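Local coordinates for Lmo0651 protein (Listeria monocytogenes serovar 1/2a, PDB 6EP3) that controls expression of the Agr system and mediates virulence, probably as a DNA-binding transcription factor of the GntR family, at residues B[175-189]-B[198-212]. Numbering follows the deposited sequence.
Sequences IREWTNKKSNQIYEL and ARKTIKSMFAELTIQ. With SO4 (sulfate ion), chain P.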
# COMPACT_ATOMS: atom_id res chain seq x y z
N ILE B 175 -14.43 -23.53 -11.43
CA ILE B 175 -14.02 -22.15 -11.22
C ILE B 175 -12.57 -21.95 -11.64
O ILE B 175 -12.22 -20.93 -12.25
CB ILE B 175 -14.25 -21.73 -9.75
CG1 ILE B 175 -15.74 -21.61 -9.46
CG2 ILE B 175 -13.56 -20.41 -9.45
CD1 ILE B 175 -16.03 -21.24 -8.03
N ARG B 176 -11.70 -22.92 -11.33
CA ARG B 176 -10.31 -22.80 -11.74
C ARG B 176 -10.18 -22.73 -13.25
O ARG B 176 -9.44 -21.89 -13.79
CB ARG B 176 -9.49 -23.97 -11.19
CG ARG B 176 -9.23 -23.90 -9.71
CD ARG B 176 -7.95 -24.61 -9.34
NE ARG B 176 -7.86 -25.95 -9.91
CZ ARG B 176 -8.32 -27.05 -9.31
NH1 ARG B 176 -8.90 -26.96 -8.13
NH2 ARG B 176 -8.19 -28.23 -9.90
N GLU B 177 -10.89 -23.60 -13.96
CA GLU B 177 -10.80 -23.63 -15.42
C GLU B 177 -11.40 -22.38 -16.03
O GLU B 177 -10.88 -21.86 -17.03
CB GLU B 177 -11.48 -24.89 -15.96
CG GLU B 177 -10.70 -26.16 -15.69
CD GLU B 177 -11.41 -27.40 -16.17
OE1 GLU B 177 -12.57 -27.29 -16.62
OE2 GLU B 177 -10.80 -28.49 -16.11
N TRP B 178 -12.49 -21.87 -15.45
CA TRP B 178 -13.05 -20.62 -15.94
C TRP B 178 -12.07 -19.47 -15.75
O TRP B 178 -11.90 -18.64 -16.65
CB TRP B 178 -14.37 -20.33 -15.22
CG TRP B 178 -15.05 -19.10 -15.71
CD1 TRP B 178 -15.96 -19.02 -16.73
CD2 TRP B 178 -14.88 -17.78 -15.21
NE1 TRP B 178 -16.36 -17.72 -16.89
CE2 TRP B 178 -15.72 -16.93 -15.97
CE3 TRP B 178 -14.11 -17.22 -14.19
CZ2 TRP B 178 -15.80 -15.56 -15.74
CZ3 TRP B 178 -14.20 -15.85 -13.96
CH2 TRP B 178 -15.03 -15.04 -14.74
N THR B 179 -11.40 -19.41 -14.60
CA THR B 179 -10.42 -18.36 -14.36
C THR B 179 -9.24 -18.48 -15.32
O THR B 179 -8.73 -17.47 -15.82
CB THR B 179 -9.96 -18.39 -12.91
OG1 THR B 179 -11.10 -18.39 -12.04
CG2 THR B 179 -9.08 -17.19 -12.59
N ASN B 180 -8.80 -19.71 -15.59
CA ASN B 180 -7.71 -19.91 -16.55
C ASN B 180 -8.13 -19.45 -17.95
O ASN B 180 -7.36 -18.79 -18.66
CB ASN B 180 -7.29 -21.37 -16.58
CG ASN B 180 -6.69 -21.84 -15.26
OD1 ASN B 180 -6.43 -21.04 -14.36
ND2 ASN B 180 -6.47 -23.15 -15.15
N LYS B 181 -9.36 -19.79 -18.36
CA LYS B 181 -9.86 -19.35 -19.66
C LYS B 181 -9.94 -17.84 -19.73
O LYS B 181 -9.60 -17.24 -20.76
CB LYS B 181 -11.23 -19.98 -19.93
CG LYS B 181 -11.96 -19.36 -21.12
CD LYS B 181 -13.26 -20.09 -21.43
CE LYS B 181 -14.33 -19.81 -20.38
NZ LYS B 181 -15.55 -20.63 -20.59
N LYS B 182 -10.39 -17.19 -18.65
CA LYS B 182 -10.47 -15.74 -18.64
C LYS B 182 -9.08 -15.11 -18.73
O LYS B 182 -8.88 -14.12 -19.45
CB LYS B 182 -11.18 -15.27 -17.38
CG LYS B 182 -12.70 -15.24 -17.50
CD LYS B 182 -13.16 -14.12 -18.42
CE LYS B 182 -14.63 -14.26 -18.77
NZ LYS B 182 -14.90 -15.49 -19.56
N SER B 183 -8.11 -15.68 -18.02
CA SER B 183 -6.74 -15.18 -18.09
C SER B 183 -6.18 -15.30 -19.50
O SER B 183 -5.53 -14.38 -20.00
CB SER B 183 -5.87 -15.94 -17.10
OG SER B 183 -6.49 -16.01 -15.83
N ASN B 184 -6.44 -16.44 -20.15
CA ASN B 184 -5.98 -16.61 -21.53
C ASN B 184 -6.68 -15.64 -22.47
O ASN B 184 -6.06 -15.11 -23.40
CB ASN B 184 -6.19 -18.05 -21.99
CG ASN B 184 -5.77 -18.25 -23.42
OD1 ASN B 184 -4.57 -18.32 -23.71
ND2 ASN B 184 -6.74 -18.34 -24.32
N GLN B 185 -7.97 -15.40 -22.26
CA GLN B 185 -8.70 -14.43 -23.08
C GLN B 185 -8.11 -13.04 -22.92
O GLN B 185 -7.98 -12.29 -23.90
CB GLN B 185 -10.18 -14.43 -22.68
CG GLN B 185 -11.07 -15.34 -23.50
CD GLN B 185 -12.47 -15.43 -22.94
OE1 GLN B 185 -12.96 -14.49 -22.30
NE2 GLN B 185 -13.14 -16.55 -23.17
N ILE B 186 -7.77 -12.67 -21.69
CA ILE B 186 -7.16 -11.36 -21.44
C ILE B 186 -5.82 -11.26 -22.16
O ILE B 186 -5.53 -10.26 -22.83
CB ILE B 186 -7.01 -11.13 -19.92
CG1 ILE B 186 -8.38 -10.86 -19.30
CG2 ILE B 186 -6.08 -9.96 -19.64
CD1 ILE B 186 -8.46 -11.21 -17.82
N TYR B 187 -5.00 -12.30 -22.04
CA TYR B 187 -3.72 -12.32 -22.74
C TYR B 187 -3.92 -12.15 -24.24
O TYR B 187 -3.20 -11.39 -24.90
CB TYR B 187 -2.96 -13.62 -22.46
CG TYR B 187 -1.89 -13.90 -23.49
CD1 TYR B 187 -0.66 -13.25 -23.43
CD2 TYR B 187 -2.12 -14.78 -24.55
CE1 TYR B 187 0.32 -13.48 -24.38
CE2 TYR B 187 -1.15 -15.01 -25.50
CZ TYR B 187 0.07 -14.36 -25.41
OH TYR B 187 1.04 -14.59 -26.36
N GLU B 188 -4.87 -12.89 -24.81
CA GLU B 188 -5.08 -12.87 -26.26
C GLU B 188 -5.58 -11.51 -26.72
O GLU B 188 -5.13 -10.99 -27.75
CB GLU B 188 -6.04 -13.97 -26.67
CG GLU B 188 -5.40 -15.34 -26.78
CD GLU B 188 -6.37 -16.42 -27.21
OE1 GLU B 188 -7.45 -16.08 -27.75
OE2 GLU B 188 -6.06 -17.61 -27.01
N LEU B 189 -6.53 -10.92 -25.99
CA LEU B 189 -7.02 -9.60 -26.37
C LEU B 189 -5.91 -8.57 -26.28
O LEU B 189 -5.77 -7.73 -27.18
CB LEU B 189 -8.21 -9.21 -25.50
CG LEU B 189 -9.46 -10.07 -25.70
CD1 LEU B 189 -10.47 -9.78 -24.61
CD2 LEU B 189 -10.06 -9.83 -27.08
N ALA B 198 -10.19 -6.31 -23.57
CA ALA B 198 -9.42 -6.87 -22.47
C ALA B 198 -9.84 -6.28 -21.13
O ALA B 198 -9.94 -7.00 -20.13
CB ALA B 198 -7.92 -6.65 -22.71
N ARG B 199 -10.09 -4.98 -21.10
CA ARG B 199 -10.48 -4.35 -19.84
C ARG B 199 -11.85 -4.83 -19.38
O ARG B 199 -12.06 -5.10 -18.19
CB ARG B 199 -10.46 -2.83 -19.98
CG ARG B 199 -9.08 -2.27 -20.24
CD ARG B 199 -9.15 -0.79 -20.56
NE ARG B 199 -9.43 0.00 -19.37
CZ ARG B 199 -9.63 1.31 -19.38
NH1 ARG B 199 -9.58 1.98 -20.53
NH2 ARG B 199 -9.88 1.96 -18.25
N LYS B 200 -12.79 -4.99 -20.32
CA LYS B 200 -14.10 -5.50 -19.93
C LYS B 200 -14.02 -6.97 -19.54
O LYS B 200 -14.77 -7.42 -18.66
CB LYS B 200 -15.11 -5.27 -21.05
CG LYS B 200 -15.27 -3.80 -21.43
CD LYS B 200 -15.34 -2.90 -20.19
CE LYS B 200 -16.34 -1.76 -20.36
NZ LYS B 200 -17.51 -1.88 -19.44
N THR B 201 -13.09 -7.73 -20.12
CA THR B 201 -12.89 -9.11 -19.69
C THR B 201 -12.32 -9.16 -18.27
O THR B 201 -12.73 -10.00 -17.46
CB THR B 201 -11.96 -9.84 -20.65
OG1 THR B 201 -12.42 -9.66 -22.00
CG2 THR B 201 -11.92 -11.33 -20.33
N ILE B 202 -11.38 -8.27 -17.97
CA ILE B 202 -10.85 -8.16 -16.61
C ILE B 202 -11.97 -7.85 -15.63
O ILE B 202 -12.08 -8.45 -14.55
CB ILE B 202 -9.75 -7.08 -16.55
CG1 ILE B 202 -8.54 -7.49 -17.39
CG2 ILE B 202 -9.35 -6.80 -15.11
CD1 ILE B 202 -7.54 -6.37 -17.56
N LYS B 203 -12.82 -6.89 -16.00
CA LYS B 203 -13.94 -6.51 -15.14
C LYS B 203 -14.89 -7.68 -14.93
O LYS B 203 -15.35 -7.91 -13.80
CB LYS B 203 -14.66 -5.31 -15.76
CG LYS B 203 -15.98 -4.96 -15.08
CD LYS B 203 -16.53 -3.64 -15.61
CE LYS B 203 -17.80 -3.25 -14.88
NZ LYS B 203 -18.36 -1.95 -15.38
N SER B 204 -15.18 -8.44 -15.99
CA SER B 204 -16.05 -9.60 -15.86
C SER B 204 -15.43 -10.66 -14.96
O SER B 204 -16.13 -11.26 -14.13
CB SER B 204 -16.33 -10.18 -17.25
OG SER B 204 -16.92 -11.47 -17.15
N MET B 205 -14.13 -10.91 -15.11
CA MET B 205 -13.43 -11.85 -14.25
C MET B 205 -13.58 -11.46 -12.79
O MET B 205 -13.93 -12.29 -11.94
CB MET B 205 -11.95 -11.90 -14.64
CG MET B 205 -11.15 -12.99 -13.94
SD MET B 205 -9.37 -12.91 -14.29
CE MET B 205 -8.96 -11.32 -13.55
N PHE B 206 -13.31 -10.19 -12.48
CA PHE B 206 -13.38 -9.74 -11.10
C PHE B 206 -14.81 -9.80 -10.57
O PHE B 206 -15.04 -10.16 -9.41
CB PHE B 206 -12.80 -8.33 -10.97
CG PHE B 206 -11.31 -8.31 -10.80
CD1 PHE B 206 -10.73 -8.52 -9.57
CD2 PHE B 206 -10.49 -8.10 -11.90
CE1 PHE B 206 -9.35 -8.49 -9.42
CE2 PHE B 206 -9.12 -8.09 -11.76
CZ PHE B 206 -8.55 -8.28 -10.52
N ALA B 207 -15.80 -9.48 -11.41
CA ALA B 207 -17.19 -9.53 -10.97
C ALA B 207 -17.60 -10.95 -10.64
O ALA B 207 -18.27 -11.20 -9.62
CB ALA B 207 -18.10 -8.94 -12.04
N GLU B 208 -17.21 -11.91 -11.48
CA GLU B 208 -17.57 -13.30 -11.21
C GLU B 208 -16.86 -13.81 -9.96
O GLU B 208 -17.45 -14.53 -9.15
CB GLU B 208 -17.25 -14.17 -12.42
CG GLU B 208 -17.55 -15.65 -12.21
CD GLU B 208 -19.01 -15.91 -11.88
OE1 GLU B 208 -19.88 -15.17 -12.40
OE2 GLU B 208 -19.28 -16.86 -11.12
N LEU B 209 -15.59 -13.42 -9.76
CA LEU B 209 -14.91 -13.88 -8.56
C LEU B 209 -15.46 -13.20 -7.30
O LEU B 209 -15.45 -13.81 -6.23
CB LEU B 209 -13.41 -13.64 -8.68
CG LEU B 209 -12.73 -14.43 -9.80
CD1 LEU B 209 -11.30 -13.95 -10.03
CD2 LEU B 209 -12.75 -15.92 -9.47
N THR B 210 -16.00 -11.99 -7.43
CA THR B 210 -16.68 -11.35 -6.31
C THR B 210 -17.96 -12.10 -5.96
O THR B 210 -18.25 -12.35 -4.78
CB THR B 210 -16.99 -9.89 -6.65
OG1 THR B 210 -15.76 -9.17 -6.85
CG2 THR B 210 -17.80 -9.24 -5.55
N ILE B 211 -18.74 -12.45 -6.98
CA ILE B 211 -19.93 -13.26 -6.76
C ILE B 211 -19.56 -14.55 -6.04
O ILE B 211 -20.21 -14.96 -5.07
CB ILE B 211 -20.65 -13.54 -8.09
CG1 ILE B 211 -21.55 -12.37 -8.46
CG2 ILE B 211 -21.47 -14.82 -7.99
CD1 ILE B 211 -22.80 -12.28 -7.62
N GLN B 212 -18.49 -15.20 -6.49
CA GLN B 212 -18.10 -16.46 -5.85
C GLN B 212 -17.59 -16.24 -4.43
O GLN B 212 -17.82 -17.08 -3.56
CB GLN B 212 -17.05 -17.18 -6.69
CG GLN B 212 -17.58 -17.73 -8.00
CD GLN B 212 -18.83 -18.57 -7.81
OE1 GLN B 212 -18.96 -19.33 -6.84
NE2 GLN B 212 -19.76 -18.46 -8.75
S SO4 P . -9.99 5.66 -19.51
O1 SO4 P . -11.35 6.20 -19.55
O2 SO4 P . -9.03 6.76 -19.53
O3 SO4 P . -9.82 4.89 -18.28
O4 SO4 P . -9.78 4.80 -20.67
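Helices 175-189 and 198-212 run antiparallel at 165°, their axes approaching to 9.0 Å, the CA atoms of I186 and A198, and of K182 and M205, lying nearest each other. I186 is a knob set among A198, T201, I202 and M205; its CD1 lies 3.7 Å from I202 CG1 and also meets M205 SD. T201 returns the packing as a knob among K182, Q185, I186 and L189. Its CG2, anti to the backbone N, comes 3.6 Å from K182 CD, while OG1 turns back to bond L197 O. This knobs-into-holes pair is the C-terminal helical hairpin of the all-helical FCD domain; helices 107-123 and 126-142 back the first helix, 77-101 the second. Further along, the W178 indole, swung out with CG anti to the backbone N (chi1 -177°), lies between methylenes of E208 and K182. E208 CG sits over one face, 3.9 Å from the six-membered ring centroid in a CH-pi contact; K182 CG, from the same helix, lies over the opposite face, offset toward the rim. The E208 chain bends at chi2, and its OE2 accepts a nearly straight bond (172°) from Q212 NE2, 2.9 Å long. That bond helps fix the Q212 amide, whose OE1 accepts a bond from R215 NH2, and I175 CD1 rests against this side chain, 3.7 Å from Q212 OE1.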